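Local atomic coordinates of separin (Saccharomyces cerevisiae, PDB entry 5U1T), a protein that cleaves the SCC1 subunit of cohesin as a caspase-like cysteine protease, triggering chromosome segregation at the onset of anaphase. Residues 785-797 against 826-838. Residues are numbered along the deposited sequence; the frame is centred on the assembly and turned at random.
Sequences RLALLKSLSFSFF and LEEPIIVYRCLHF
Phe797 and Phe838 join the C-terminal ends of segments 785-797 and 826-838 in an offset stack, centroids 4.7 Å apart and planes inclined by 26°. Phe797 CD1 lies over one face of the Phe838 ring, 3.6 Å from Phe838 CG, while the CA of Phe797 makes a CH-pi contact with that ring. With CG anti to the backbone N (chi1 -178°), the Phe838 ring extends toward segment 785-797 and lays this face on Phe797 CD1. Cys835 SG meets Phe797 CZ obliquely at 3.6 Å, a sulfur-aromatic contact. Were Phe838 replaced by an alanine, Phe797 would probably lose its stacking partner and be freer to turn. Toward the N-terminal ends, Ile831 CG1 packs against Leu789 CB, its CD1 lies against Lys790 CD and Ser793 OG, and Leu789 CD2 meets Leu826 CD2 tip to tip at 3.6 Å. Helices 782-805 and 829-845 thus pack parallel within the helical part of the chain, 4° apart in direction over these segments; helix 809-825, which links them in sequence, carries the chain back and packs against one side of the pair, Leu819 and Ile823 touching Cys835. At the N-cap of helix 829-845, Glu828 OE2, whose place is less certain, probably makes a weak salt bridge to Arg785 NH1, which Gln782 OE1 also binds. Arg785 NH2 reaches the backbone of another protein's chain.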
ATOM      1  N   ARG A 785      -5.524   0.168  -4.634  1.00 54.97           N
ATOM      2  CA  ARG A 785      -4.424   0.017  -5.571  1.00 52.28           C
ATOM      3  C   ARG A 785      -3.236   0.850  -5.090  1.00 54.75           C
ATOM      4  O   ARG A 785      -2.087   0.422  -5.177  1.00 51.76           O
ATOM      5  CB  ARG A 785      -4.842   0.419  -6.986  1.00 48.93           C
ATOM      6  CG  ARG A 785      -3.764   0.202  -8.008  1.00 50.86           C
ATOM      7  CD  ARG A 785      -4.203   0.634  -9.365  1.00 50.62           C
ATOM      8  NE  ARG A 785      -4.515   2.049  -9.428  1.00 49.02           N
ATOM      9  CZ  ARG A 785      -3.683   2.976  -9.889  1.00 55.19           C
ATOM     10  NH1 ARG A 785      -4.052   4.246  -9.914  1.00 58.27           N
ATOM     11  NH2 ARG A 785      -2.478   2.641 -10.326  1.00 58.18           N
ATOM     12  N   LEU A 786      -3.528   2.037  -4.567  1.00 51.56           N
ATOM     13  CA  LEU A 786      -2.498   2.920  -4.073  1.00 49.38           C
ATOM     14  C   LEU A 786      -1.912   2.337  -2.804  1.00 53.38           C
ATOM     15  O   LEU A 786      -0.713   2.422  -2.585  1.00 55.70           O
ATOM     16  CB  LEU A 786      -3.053   4.328  -3.817  1.00 53.59           C
ATOM     17  CG  LEU A 786      -3.658   5.076  -5.004  1.00 52.06           C
ATOM     18  CD1 LEU A 786      -4.271   6.393  -4.555  1.00 47.54           C
ATOM     19  CD2 LEU A 786      -2.651   5.286  -6.129  1.00 45.13           C
ATOM     20  N   ALA A 787      -2.763   1.745  -1.971  1.00 55.91           N
ATOM     21  CA  ALA A 787      -2.311   1.126  -0.726  1.00 53.92           C
ATOM     22  C   ALA A 787      -1.258   0.073  -1.033  1.00 57.72           C
ATOM     23  O   ALA A 787      -0.195   0.042  -0.423  1.00 61.27           O
ATOM     24  CB  ALA A 787      -3.468   0.500   0.018  1.00 51.47           C
ATOM     25  N   LEU A 788      -1.583  -0.771  -2.008  1.00 55.02           N
ATOM     26  CA  LEU A 788      -0.764  -1.883  -2.445  1.00 55.96           C
ATOM     27  C   LEU A 788       0.515  -1.422  -3.138  1.00 59.13           C
ATOM     28  O   LEU A 788       1.524  -2.110  -3.098  1.00 60.28           O
ATOM     29  CB  LEU A 788      -1.578  -2.765  -3.383  1.00 45.01           C
ATOM     30  CG  LEU A 788      -0.887  -4.025  -3.861  1.00 54.09           C
ATOM     31  CD1 LEU A 788      -0.494  -4.846  -2.653  1.00 53.39           C
ATOM     32  CD2 LEU A 788      -1.848  -4.784  -4.745  1.00 61.72           C
ATOM     33  N   LEU A 789       0.461  -0.265  -3.792  1.00 58.75           N
ATOM     34  CA  LEU A 789       1.639   0.311  -4.408  1.00 56.86           C
ATOM     35  C   LEU A 789       2.630   0.728  -3.333  1.00 54.93           C
ATOM     36  O   LEU A 789       3.811   0.404  -3.401  1.00 55.72           O
ATOM     37  CB  LEU A 789       1.255   1.498  -5.280  1.00 52.18           C
ATOM     38  CG  LEU A 789       0.800   1.093  -6.678  1.00 56.94           C
ATOM     39  CD1 LEU A 789       0.371   2.311  -7.483  1.00 52.71           C
ATOM     40  CD2 LEU A 789       1.916   0.336  -7.395  1.00 56.40           C
ATOM     41  N   LYS A 790       2.131   1.439  -2.331  1.00 55.71           N
ATOM     42  CA  LYS A 790       2.952   1.900  -1.226  1.00 54.03           C
ATOM     43  C   LYS A 790       3.557   0.689  -0.512  1.00 57.52           C
ATOM     44  O   LYS A 790       4.742   0.663  -0.198  1.00 58.18           O
ATOM     45  CB  LYS A 790       2.126   2.766  -0.265  1.00 51.10           C
ATOM     46  CG  LYS A 790       2.104   4.255  -0.622  1.00 60.27           C
ATOM     47  CD  LYS A 790       3.544   4.884  -0.556  1.00 69.29           C
ATOM     48  CE  LYS A 790       3.569   6.440  -0.771  1.00 63.07           C
ATOM     49  NZ  LYS A 790       4.973   7.024  -0.756  1.00 71.16           N
ATOM     50  N   SER A 791       2.744  -0.334  -0.299  1.00 59.01           N
ATOM     51  CA  SER A 791       3.178  -1.517   0.425  1.00 56.17           C
ATOM     52  C   SER A 791       4.178  -2.379  -0.331  1.00 56.95           C
ATOM     53  O   SER A 791       5.084  -2.961   0.269  1.00 56.08           O
ATOM     54  CB  SER A 791       1.972  -2.367   0.802  1.00 54.14           C
ATOM     55  OG  SER A 791       1.543  -2.048   2.106  1.00 63.16           O
ATOM     56  N   LEU A 792       4.009  -2.473  -1.641  1.00 57.97           N
ATOM     57  CA  LEU A 792       4.812  -3.391  -2.434  1.00 54.67           C
ATOM     58  C   LEU A 792       6.178  -2.819  -2.686  1.00 57.85           C
ATOM     59  O   LEU A 792       7.154  -3.557  -2.770  1.00 61.89           O
ATOM     60  CB  LEU A 792       4.136  -3.699  -3.766  1.00 53.20           C
ATOM     61  CG  LEU A 792       4.763  -4.800  -4.616  1.00 63.42           C
ATOM     62  CD1 LEU A 792       5.145  -6.021  -3.752  1.00 67.81           C
ATOM     63  CD2 LEU A 792       3.816  -5.199  -5.742  1.00 65.52           C
ATOM     64  N   SER A 793       6.240  -1.500  -2.835  1.00 54.97           N
ATOM     65  CA  SER A 793       7.514  -0.834  -3.053  1.00 59.35           C
ATOM     66  C   SER A 793       8.298  -0.844  -1.749  1.00 56.94           C
ATOM     67  O   SER A 793       9.510  -0.995  -1.757  1.00 57.90           O
ATOM     68  CB  SER A 793       7.319   0.597  -3.576  1.00 52.30           C
ATOM     69  OG  SER A 793       6.364   1.295  -2.800  1.00 56.59           O
ATOM     70  N   PHE A 794       7.579  -0.712  -0.638  1.00 57.33           N
ATOM     71  CA  PHE A 794       8.164  -0.732   0.695  1.00 55.36           C
ATOM     72  C   PHE A 794       8.886  -2.054   0.925  1.00 59.64           C
ATOM     73  O   PHE A 794      10.030  -2.071   1.382  1.00 58.62           O
ATOM     74  CB  PHE A 794       7.080  -0.522   1.760  1.00 57.40           C
ATOM     75  CG  PHE A 794       7.572  -0.635   3.187  1.00 61.07           C
ATOM     76  CD1 PHE A 794       7.916  -1.874   3.742  1.00 64.83           C
ATOM     77  CD2 PHE A 794       7.647   0.489   3.992  1.00 61.56           C
ATOM     78  CE1 PHE A 794       8.358  -1.980   5.056  1.00 65.90           C
ATOM     79  CE2 PHE A 794       8.077   0.393   5.313  1.00 65.24           C
ATOM     80  CZ  PHE A 794       8.434  -0.842   5.844  1.00 67.66           C
ATOM     81  N   SER A 795       8.215  -3.161   0.619  1.00 60.84           N
ATOM     82  CA  SER A 795       8.794  -4.452   0.917  1.00 55.28           C
ATOM     83  C   SER A 795      10.017  -4.724   0.025  1.00 57.05           C
ATOM     84  O   SER A 795      10.946  -5.361   0.481  1.00 61.34           O
ATOM     85  CB  SER A 795       7.752  -5.561   0.792  1.00 51.83           C
ATOM     86  OG  SER A 795       7.593  -5.924  -0.550  1.00 65.09           O
ATOM     87  N   PHE A 796      10.066  -4.220  -1.203  1.00 53.41           N
ATOM     88  CA  PHE A 796      11.333  -4.272  -1.947  1.00 54.02           C
ATOM     89  C   PHE A 796      12.450  -3.424  -1.303  1.00 56.51           C
ATOM     90  O   PHE A 796      13.546  -3.920  -1.084  1.00 56.40           O
ATOM     91  CB  PHE A 796      11.143  -3.838  -3.400  1.00 57.84           C
ATOM     92  CG  PHE A 796      10.665  -4.947  -4.298  1.00 65.59           C
ATOM     93  CD1 PHE A 796      11.557  -5.916  -4.757  1.00 61.08           C
ATOM     94  CD2 PHE A 796       9.323  -5.037  -4.661  1.00 63.51           C
ATOM     95  CE1 PHE A 796      11.126  -6.954  -5.573  1.00 66.19           C
ATOM     96  CE2 PHE A 796       8.881  -6.067  -5.473  1.00 67.61           C
ATOM     97  CZ  PHE A 796       9.783  -7.030  -5.937  1.00 66.62           C
ATOM     98  N   PHE A 797      12.169  -2.158  -1.010  1.00 49.59           N
ATOM     99  CA  PHE A 797      13.073  -1.333  -0.230  1.00 56.47           C
ATOM    100  C   PHE A 797      13.571  -2.088   1.026  1.00 58.55           C
ATOM    101  O   PHE A 797      14.772  -2.204   1.263  1.00 55.41           O
ATOM    102  CB  PHE A 797      12.396  -0.020   0.186  1.00 53.15           C
ATOM    103  CG  PHE A 797      11.923   0.833  -0.967  1.00 55.94           C
ATOM    104  CD1 PHE A 797      12.355   0.600  -2.266  1.00 55.63           C
ATOM    105  CD2 PHE A 797      11.034   1.884  -0.745  1.00 54.48           C
ATOM    106  CE1 PHE A 797      11.895   1.404  -3.328  1.00 57.49           C
ATOM    107  CE2 PHE A 797      10.579   2.687  -1.789  1.00 52.98           C
ATOM    108  CZ  PHE A 797      11.015   2.453  -3.082  1.00 54.23           C
ATOM    109  N   LEU A 826       5.108   0.795 -14.457  1.00 77.26           N
ATOM    110  CA  LEU A 826       4.257   1.612 -13.626  1.00 76.26           C
ATOM    111  C   LEU A 826       4.150   3.022 -14.142  1.00 80.32           C
ATOM    112  O   LEU A 826       4.919   3.430 -14.992  1.00 83.93           O
ATOM    113  CB  LEU A 826       4.843   1.690 -12.252  1.00 70.22           C
ATOM    114  CG  LEU A 826       3.869   2.367 -11.350  1.00 72.81           C
ATOM    115  CD1 LEU A 826       2.546   1.978 -11.955  1.00 72.88           C
ATOM    116  CD2 LEU A 826       4.023   1.761  -9.977  1.00 72.92           C
ATOM    117  N   GLU A 827       3.199   3.774 -13.615  1.00 71.93           N
ATOM    118  CA  GLU A 827       3.056   5.149 -14.013  1.00 71.90           C
ATOM    119  C   GLU A 827       2.874   6.138 -12.870  1.00 65.46           C
ATOM    120  O   GLU A 827       2.917   7.304 -13.121  1.00 70.89           O
ATOM    121  CB  GLU A 827       1.929   5.294 -15.033  1.00 77.73           C
ATOM    122  CG  GLU A 827       2.377   5.194 -16.484  1.00 80.75           C
ATOM    123  CD  GLU A 827       1.442   5.875 -17.477  1.00 92.62           C
ATOM    124  OE1 GLU A 827       1.497   7.109 -17.621  1.00 84.98           O
ATOM    125  OE2 GLU A 827       0.660   5.176 -18.143  1.00 94.28           O
ATOM    126  N   GLU A 828       2.688   5.709 -11.630  1.00 61.65           N
ATOM    127  CA  GLU A 828       2.514   6.673 -10.535  1.00 61.24           C
ATOM    128  C   GLU A 828       3.823   7.367 -10.213  1.00 63.11           C
ATOM    129  O   GLU A 828       4.737   6.767  -9.726  1.00 60.87           O
ATOM    130  CB  GLU A 828       1.906   6.030  -9.304  1.00 58.90           C
ATOM    131  CG  GLU A 828       0.581   5.338  -9.544  1.00 63.11           C
ATOM    132  CD  GLU A 828      -0.500   6.250 -10.044  1.00 63.88           C
ATOM    133  OE1 GLU A 828      -0.666   7.337  -9.497  1.00 61.56           O
ATOM    134  OE2 GLU A 828      -1.194   5.881 -10.993  1.00 61.59           O
ATOM    135  N   PRO A 829       3.871   8.666 -10.416  1.00 59.83           N
ATOM    136  CA  PRO A 829       5.116   9.433 -10.294  1.00 59.32           C
ATOM    137  C   PRO A 829       5.774   9.369  -8.912  1.00 59.49           C
ATOM    138  O   PRO A 829       6.995   9.237  -8.824  1.00 61.39           O
ATOM    139  CB  PRO A 829       4.673  10.863 -10.616  1.00 60.88           C
ATOM    140  CG  PRO A 829       3.536  10.670 -11.549  1.00 60.36           C
ATOM    141  CD  PRO A 829       2.788   9.482 -10.987  1.00 63.63           C
ATOM    142  N   ILE A 830       5.005   9.418  -7.845  1.00 56.27           N
ATOM    143  CA  ILE A 830       5.601   9.343  -6.530  1.00 50.88           C
ATOM    144  C   ILE A 830       6.213   7.999  -6.267  1.00 53.08           C
ATOM    145  O   ILE A 830       7.125   7.875  -5.501  1.00 55.72           O
ATOM    146  CB  ILE A 830       4.588   9.641  -5.435  1.00 48.74           C
ATOM    147  CG1 ILE A 830       5.271   9.731  -4.094  1.00 53.30           C
ATOM    148  CG2 ILE A 830       3.567   8.546  -5.359  1.00 48.59           C
ATOM    149  CD1 ILE A 830       6.066  10.983  -3.924  1.00 55.43           C
ATOM    150  N   ILE A 831       5.697   6.978  -6.904  1.00 56.27           N
ATOM    151  CA  ILE A 831       6.260   5.652  -6.713  1.00 52.40           C
ATOM    152  C   ILE A 831       7.479   5.472  -7.607  1.00 52.47           C
ATOM    153  O   ILE A 831       8.507   4.980  -7.167  1.00 54.82           O
ATOM    154  CB  ILE A 831       5.240   4.547  -6.999  1.00 55.01           C
ATOM    155  CG1 ILE A 831       4.029   4.692  -6.078  1.00 56.07           C
ATOM    156  CG2 ILE A 831       5.874   3.187  -6.771  1.00 56.35           C
ATOM    157  CD1 ILE A 831       4.329   4.456  -4.604  1.00 54.07           C
ATOM    158  N   VAL A 832       7.358   5.892  -8.858  1.00 54.15           N
ATOM    159  CA  VAL A 832       8.465   5.848  -9.789  1.00 54.94           C
ATOM    160  C   VAL A 832       9.642   6.663  -9.259  1.00 54.12           C
ATOM    161  O   VAL A 832      10.781   6.186  -9.264  1.00 55.38           O
ATOM    162  CB  VAL A 832       8.032   6.347 -11.176  1.00 55.38           C
ATOM    163  CG1 VAL A 832       9.216   6.489 -12.104  1.00 48.69           C
ATOM    164  CG2 VAL A 832       7.021   5.388 -11.764  1.00 55.69           C
ATOM    165  N   TYR A 833       9.379   7.873  -8.772  1.00 52.91           N
ATOM    166  CA  TYR A 833      10.457   8.683  -8.222  1.00 49.82           C
ATOM    167  C   TYR A 833      11.138   7.987  -7.045  1.00 53.33           C
ATOM    168  O   TYR A 833      12.347   7.799  -7.063  1.00 52.23           O
ATOM    169  CB  TYR A 833       9.989  10.067  -7.758  1.00 53.87           C
ATOM    170  CG  TYR A 833      11.152  10.774  -7.096  1.00 54.56           C
ATOM    171  CD1 TYR A 833      12.263  11.146  -7.850  1.00 53.78           C
ATOM    172  CD2 TYR A 833      11.193  10.978  -5.716  1.00 45.76           C
ATOM    173  CE1 TYR A 833      13.357  11.732  -7.268  1.00 50.39           C
ATOM    174  CE2 TYR A 833      12.293  11.563  -5.123  1.00 53.93           C
ATOM    175  CZ  TYR A 833      13.373  11.939  -5.907  1.00 54.17           C
ATOM    176  OH  TYR A 833      14.485  12.529  -5.344  1.00 57.64           O
ATOM    177  N   ARG A 834      10.367   7.624  -6.025  1.00 52.42           N
ATOM    178  CA  ARG A 834      10.931   7.034  -4.823  1.00 47.25           C
ATOM    179  C   ARG A 834      11.759   5.798  -5.127  1.00 52.59           C
ATOM    180  O   ARG A 834      12.818   5.590  -4.510  1.00 56.72           O
ATOM    181  CB  ARG A 834       9.841   6.668  -3.817  1.00 45.73           C
ATOM    182  CG  ARG A 834       9.192   7.828  -3.139  1.00 50.26           C
ATOM    183  CD  ARG A 834      10.203   8.751  -2.510  1.00 48.75           C
ATOM    184  NE  ARG A 834       9.535   9.908  -1.938  1.00 53.77           N
ATOM    185  CZ  ARG A 834       9.103   9.977  -0.680  1.00 55.74           C
ATOM    186  NH1 ARG A 834       9.293   8.955   0.140  1.00 56.56           N
ATOM    187  NH2 ARG A 834       8.488  11.073  -0.237  1.00 55.76           N
ATOM    188  N   CYS A 835      11.302   4.986  -6.073  1.00 47.68           N
ATOM    189  CA  CYS A 835      12.040   3.782  -6.416  1.00 53.76           C
ATOM    190  C   CYS A 835      13.353   4.130  -7.110  1.00 55.52           C
ATOM    191  O   CYS A 835      14.385   3.523  -6.840  1.00 54.93           O
ATOM    192  CB  CYS A 835      11.216   2.867  -7.308  1.00 54.93           C
ATOM    193  SG  CYS A 835       9.917   1.982  -6.465  1.00 58.71           S
ATOM    194  N   LEU A 836      13.311   5.106  -8.009  1.00 54.14           N
ATOM    195  CA  LEU A 836      14.526   5.527  -8.684  1.00 53.96           C
ATOM    196  C   LEU A 836      15.522   6.166  -7.709  1.00 56.38           C
ATOM    197  O   LEU A 836      16.733   6.057  -7.909  1.00 56.44           O
ATOM    198  CB  LEU A 836      14.205   6.497  -9.819  1.00 55.08           C
ATOM    199  CG  LEU A 836      13.611   5.832 -11.064  1.00 60.63           C
ATOM    200  CD1 LEU A 836      13.211   6.881 -12.103  1.00 50.00           C
ATOM    201  CD2 LEU A 836      14.590   4.820 -11.633  1.00 53.02           C
ATOM    202  N   HIS A 837      15.010   6.826  -6.669  1.00 50.88           N
ATOM    203  CA  HIS A 837      15.850   7.449  -5.661  1.00 47.91           C
ATOM    204  C   HIS A 837      16.547   6.378  -4.865  1.00 55.10           C
ATOM    205  O   HIS A 837      17.725   6.503  -4.558  1.00 53.92           O
ATOM    206  CB  HIS A 837      15.028   8.340  -4.732  1.00 53.80           C
ATOM    207  CG  HIS A 837      15.758   8.789  -3.493  1.00 52.68           C
ATOM    208  ND1 HIS A 837      16.731   9.766  -3.509  1.00 53.88           N
ATOM    209  CD2 HIS A 837      15.616   8.424  -2.198  1.00 51.42           C
ATOM    210  CE1 HIS A 837      17.162   9.971  -2.279  1.00 53.55           C
ATOM    211  NE2 HIS A 837      16.496   9.173  -1.463  1.00 53.02           N
ATOM    212  N   PHE A 838      15.800   5.322  -4.544  1.00 53.64           N
ATOM    213  CA  PHE A 838      16.329   4.178  -3.818  1.00 48.43           C
ATOM    214  C   PHE A 838      17.360   3.405  -4.639  1.00 52.22           C
ATOM    215  O   PHE A 838      18.445   3.116  -4.151  1.00 50.23           O
ATOM    216  CB  PHE A 838      15.204   3.248  -3.407  1.00 48.72           C
ATOM    217  CG  PHE A 838      15.664   2.074  -2.625  1.00 50.11           C
ATOM    218  CD1 PHE A 838      15.817   2.162  -1.249  1.00 51.38           C
ATOM    219  CD2 PHE A 838      15.959   0.878  -3.259  1.00 53.50           C
ATOM    220  CE1 PHE A 838      16.246   1.079  -0.518  1.00 51.67           C
ATOM    221  CE2 PHE A 838      16.396  -0.210  -2.537  1.00 52.93           C
ATOM    222  CZ  PHE A 838      16.537  -0.116  -1.167  1.00 53.63           C
TER